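Local coordinates for RING finger protein unkempt homolog (Mus musculus, PDB 5ELK) that binds RNA sequence-specifically through clustered CCCH zinc fingers and represses translation, shaping the early morphology of cortical neurons, at residues S52-N57 / T83-H88. Numbering follows the deposited sequence.
Sequences SSPCPN and TEQQFH. With ZN (zinc ion), chain D; nucleotides of chain B.
Ser52, Pro54, Gln85 and His88 meet in a buried packing contact of the middle one of this fragment's three CCCH zinc fingers, where the loop leading into the first zinc cysteine lies against the short helix 82-86 that follows the finger's histidine. A finger with so little regular secondary structure is held largely by its metal ligands, and packing of this kind probably helps to fix the parts lying away from the zinc. Zinc holds the loop at Cys55, whose SG binds the ion at 2.4 Å together with Cys70, Cys76 and His80; the helix and the turn after it then close over residues upstream of that anchor. The imidazole of His88 lies flat against Ser52, with CB of Ser52 4.1 Å from the ring centroid and 19° off its normal, a CH-pi contact, while Ser52 N sits over the ring nearer the rim. Both ring nitrogens are engaged, NE2 with the carbonyl of Tyr50 and ND1 with the backbone N of Glu90, which fixes the rotation of the ring. Replacing His88 by alanine removes both nitrogens and is likely to leave these two backbone groups without their partners and to open a gap over Ser52.

The side chain of Gln85 leaves the helix fully extended (chi1 -176°), which carries its amide out between Pro54 and the sugar of U3 of chain B, OE1 lying 3.4 Å from C4' of that nucleotide. Gln86 NE2 gives a nearly straight hydrogen bond of 2.8 Å to O2 of the same base. Both sides of the contact touch RNA, for Ser52 OG makes a weak hydrogen bond to a phosphate. Trp64 of strand 63-64 packs on both Pro54 and Gln85, and the amide NE2 of Gln85 rests 3.5 Å from CG of Pro54 while making a weak, bent hydrogen bond of 3.4 Å to Ser52 O.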
loop_
_atom_site.group_PDB
_atom_site.type_symbol
_atom_site.label_atom_id
_atom_site.label_comp_id
_atom_site.label_asym_id
_atom_site.label_seq_id
_atom_site.Cartn_x
_atom_site.Cartn_y
_atom_site.Cartn_z
ATOM N N SER A 52 -7.828 0.635 -9.710
ATOM C CA SER A 52 -6.461 0.160 -9.517
ATOM C C SER A 52 -5.453 0.945 -10.358
ATOM O O SER A 52 -4.288 1.059 -9.989
ATOM C CB SER A 52 -6.350 -1.329 -9.862
ATOM O OG SER A 52 -6.764 -1.576 -11.193
ATOM N N SER A 53 -5.899 1.486 -11.484
ATOM C CA SER A 53 -4.992 2.113 -12.443
ATOM C C SER A 53 -4.380 3.413 -11.888
ATOM O O SER A 53 -5.049 4.149 -11.165
ATOM C CB SER A 53 -5.727 2.394 -13.756
ATOM O OG SER A 53 -7.012 2.923 -13.507
ATOM N N PRO A 54 -3.106 3.699 -12.228
ATOM C CA PRO A 54 -2.434 4.932 -11.788
ATOM C C PRO A 54 -3.038 6.204 -12.386
ATOM O O PRO A 54 -3.464 6.167 -13.538
ATOM C CB PRO A 54 -1.010 4.770 -12.330
ATOM C CG PRO A 54 -0.855 3.331 -12.640
ATOM C CD PRO A 54 -2.207 2.853 -13.030
ATOM N N CYS A 55 -3.076 7.294 -11.618
ATOM C CA CYS A 55 -3.436 8.598 -12.165
ATOM C C CYS A 55 -2.252 9.132 -12.968
ATOM O O CYS A 55 -1.159 9.281 -12.429
ATOM C CB CYS A 55 -3.798 9.583 -11.050
ATOM S SG CYS A 55 -4.323 11.229 -11.643
ATOM N N PRO A 56 -2.452 9.400 -14.266
ATOM C CA PRO A 56 -1.329 9.859 -15.096
ATOM C C PRO A 56 -0.951 11.321 -14.864
ATOM O O PRO A 56 0.040 11.789 -15.438
ATOM C CB PRO A 56 -1.839 9.638 -16.515
ATOM C CG PRO A 56 -3.306 9.745 -16.382
ATOM C CD PRO A 56 -3.665 9.177 -15.065
ATOM N N ASN A 57 -1.710 12.024 -14.023
ATOM C CA ASN A 57 -1.316 13.363 -13.581
ATOM C C ASN A 57 -0.316 13.241 -12.441
ATOM O O ASN A 57 0.264 14.221 -12.012
ATOM C CB ASN A 57 -2.524 14.193 -13.112
ATOM C CG ASN A 57 -3.599 14.336 -14.174
ATOM O OD1 ASN A 57 -3.313 14.632 -15.331
ATOM N ND2 ASN A 57 -4.850 14.139 -13.775
ATOM N N THR A 83 1.586 2.818 -3.097
ATOM C CA THR A 83 0.951 2.104 -2.012
ATOM C C THR A 83 -0.538 1.918 -2.270
ATOM O O THR A 83 -1.090 0.853 -1.980
ATOM C CB THR A 83 1.150 2.815 -0.683
ATOM O OG1 THR A 83 2.548 3.053 -0.490
ATOM C CG2 THR A 83 0.614 1.955 0.449
ATOM N N GLU A 84 -1.185 2.947 -2.810
ATOM C CA GLU A 84 -2.612 2.865 -3.095
ATOM C C GLU A 84 -2.901 1.797 -4.127
ATOM O O GLU A 84 -3.952 1.160 -4.108
ATOM C CB GLU A 84 -3.154 4.202 -3.586
ATOM C CG GLU A 84 -3.468 5.147 -2.458
ATOM C CD GLU A 84 -4.415 6.248 -2.855
ATOM O OE1 GLU A 84 -4.500 6.583 -4.057
ATOM O OE2 GLU A 84 -5.096 6.765 -1.953
ATOM N N GLN A 85 -1.963 1.603 -5.038
ATOM C CA GLN A 85 -2.147 0.605 -6.074
ATOM C C GLN A 85 -1.843 -0.808 -5.550
ATOM O O GLN A 85 -2.624 -1.735 -5.746
ATOM C CB GLN A 85 -1.253 0.929 -7.261
ATOM C CG GLN A 85 -1.432 -0.002 -8.432
ATOM C CD GLN A 85 -0.528 0.340 -9.591
ATOM O OE1 GLN A 85 0.669 0.566 -9.413
ATOM N NE2 GLN A 85 -1.090 0.379 -10.791
ATOM N N GLN A 86 -0.703 -0.961 -4.887
ATOM C CA GLN A 86 -0.261 -2.270 -4.430
ATOM C C GLN A 86 -1.246 -2.864 -3.433
ATOM O O GLN A 86 -1.437 -4.077 -3.392
ATOM C CB GLN A 86 1.135 -2.183 -3.817
ATOM C CG GLN A 86 2.241 -1.961 -4.842
ATOM C CD GLN A 86 3.605 -2.380 -4.343
ATOM O OE1 GLN A 86 4.403 -1.551 -3.918
ATOM N NE2 GLN A 86 3.882 -3.678 -4.393
ATOM N N PHE A 87 -1.903 -1.999 -2.668
ATOM C CA PHE A 87 -2.852 -2.443 -1.662
ATOM C C PHE A 87 -4.273 -2.144 -2.091
ATOM O O PHE A 87 -5.167 -1.988 -1.260
ATOM C CB PHE A 87 -2.526 -1.783 -0.331
ATOM C CG PHE A 87 -1.222 -2.239 0.241
ATOM C CD1 PHE A 87 -0.042 -1.640 -0.139
ATOM C CD2 PHE A 87 -1.170 -3.298 1.129
ATOM C CE1 PHE A 87 1.156 -2.067 0.373
ATOM C CE2 PHE A 87 0.032 -3.725 1.644
ATOM C CZ PHE A 87 1.192 -3.112 1.267
ATOM N N HIS A 88 -4.491 -2.078 -3.399
ATOM C CA HIS A 88 -5.842 -1.948 -3.907
ATOM C C HIS A 88 -6.549 -3.300 -3.786
ATOM O O HIS A 88 -5.937 -4.336 -4.036
ATOM C CB HIS A 88 -5.831 -1.492 -5.361
ATOM C CG HIS A 88 -7.167 -1.050 -5.854
ATOM N ND1 HIS A 88 -8.085 -1.917 -6.417
ATOM C CD2 HIS A 88 -7.764 0.168 -5.847
ATOM C CE1 HIS A 88 -9.173 -1.250 -6.746
ATOM N NE2 HIS A 88 -9.008 0.016 -6.411
HETATM ZN ZN ZN D . -5.629 12.037 -9.793
ATOM P P G B 5 10.696 -2.072 -6.121
ATOM O OP1 G B 5 10.800 -1.302 -7.391
ATOM O OP2 G B 5 11.883 -2.827 -5.639
ATOM O "O5'" G B 5 10.266 -1.118 -4.918
ATOM C "C5'" G B 5 9.483 0.047 -5.147
ATOM C "C4'" G B 5 8.863 0.557 -3.868
ATOM O "O4'" G B 5 7.733 -0.287 -3.514
ATOM C "C3'" G B 5 9.786 0.577 -2.645
ATOM O "O3'" G B 5 9.489 1.715 -1.834
ATOM C "C2'" G B 5 9.388 -0.693 -1.899
ATOM O "O2'" G B 5 9.635 -0.661 -0.506
ATOM C "C1'" G B 5 7.893 -0.774 -2.199
ATOM N N9 G B 5 7.346 -2.134 -2.142
ATOM C C8 G B 5 7.633 -3.177 -2.992
ATOM N N7 G B 5 6.987 -4.266 -2.690
ATOM C C5 G B 5 6.234 -3.929 -1.573
ATOM C C6 G B 5 5.334 -4.709 -0.800
ATOM O O6 G B 5 5.021 -5.889 -0.951
ATOM N N1 G B 5 4.783 -3.986 0.248
ATOM C C2 G B 5 5.055 -2.663 0.509
ATOM N N2 G B 5 4.417 -2.135 1.563
ATOM N N3 G B 5 5.889 -1.920 -0.203
ATOM C C4 G B 5 6.439 -2.613 -1.224
ATOM P P U B 3 -0.123 -4.734 -12.564
ATOM O OP1 U B 3 1.005 -5.592 -12.993
ATOM O OP2 U B 3 -1.533 -5.185 -12.703
ATOM O "O5'" U B 3 0.116 -4.407 -11.028
ATOM C "C5'" U B 3 0.065 -3.072 -10.550
ATOM C "C4'" U B 3 1.084 -2.854 -9.463
ATOM O "O4'" U B 3 0.695 -3.623 -8.286
ATOM C "C3'" U B 3 2.496 -3.311 -9.817
ATOM O "O3'" U B 3 3.439 -2.484 -9.131
ATOM C "C2'" U B 3 2.533 -4.721 -9.235
ATOM O "O2'" U B 3 3.828 -5.227 -8.990
ATOM C "C1'" U B 3 1.735 -4.524 -7.947
ATOM N N1 U B 3 1.146 -5.754 -7.386
ATOM C C2 U B 3 1.158 -5.923 -6.004
ATOM O O2 U B 3 1.622 -5.098 -5.227
ATOM N N3 U B 3 0.602 -7.099 -5.544
ATOM C C4 U B 3 0.059 -8.112 -6.302
ATOM O O4 U B 3 -0.397 -9.115 -5.744
ATOM C C5 U B 3 0.088 -7.860 -7.715
ATOM C C6 U B 3 0.615 -6.727 -8.200
ATOM P P A B 4 4.924 -2.277 -9.715
ATOM O OP1 A B 4 5.247 -0.823 -9.700
ATOM O OP2 A B 4 4.984 -3.051 -10.982
ATOM O "O5'" A B 4 5.888 -3.006 -8.670
ATOM C "C5'" A B 4 6.030 -2.509 -7.343
ATOM C "C4'" A B 4 7.164 -3.169 -6.592
ATOM O "O4'" A B 4 6.879 -4.580 -6.368
ATOM C "C3'" A B 4 8.545 -3.125 -7.248
ATOM O "O3'" A B 4 9.496 -3.129 -6.192
ATOM C "C2'" A B 4 8.621 -4.486 -7.933
ATOM O "O2'" A B 4 9.935 -4.919 -8.229
ATOM C "C1'" A B 4 7.950 -5.363 -6.878
ATOM N N9 A B 4 7.390 -6.625 -7.365
ATOM C C8 A B 4 6.721 -6.847 -8.542
ATOM N N7 A B 4 6.294 -8.080 -8.673
ATOM C C5 A B 4 6.693 -8.719 -7.505
ATOM C C6 A B 4 6.528 -10.045 -7.050
ATOM N N6 A B 4 5.902 -10.991 -7.753
ATOM N N1 A B 4 7.040 -10.359 -5.832
ATOM C C2 A B 4 7.666 -9.391 -5.133
ATOM N N3 A B 4 7.880 -8.109 -5.456
ATOM C C4 A B 4 7.364 -7.827 -6.675
#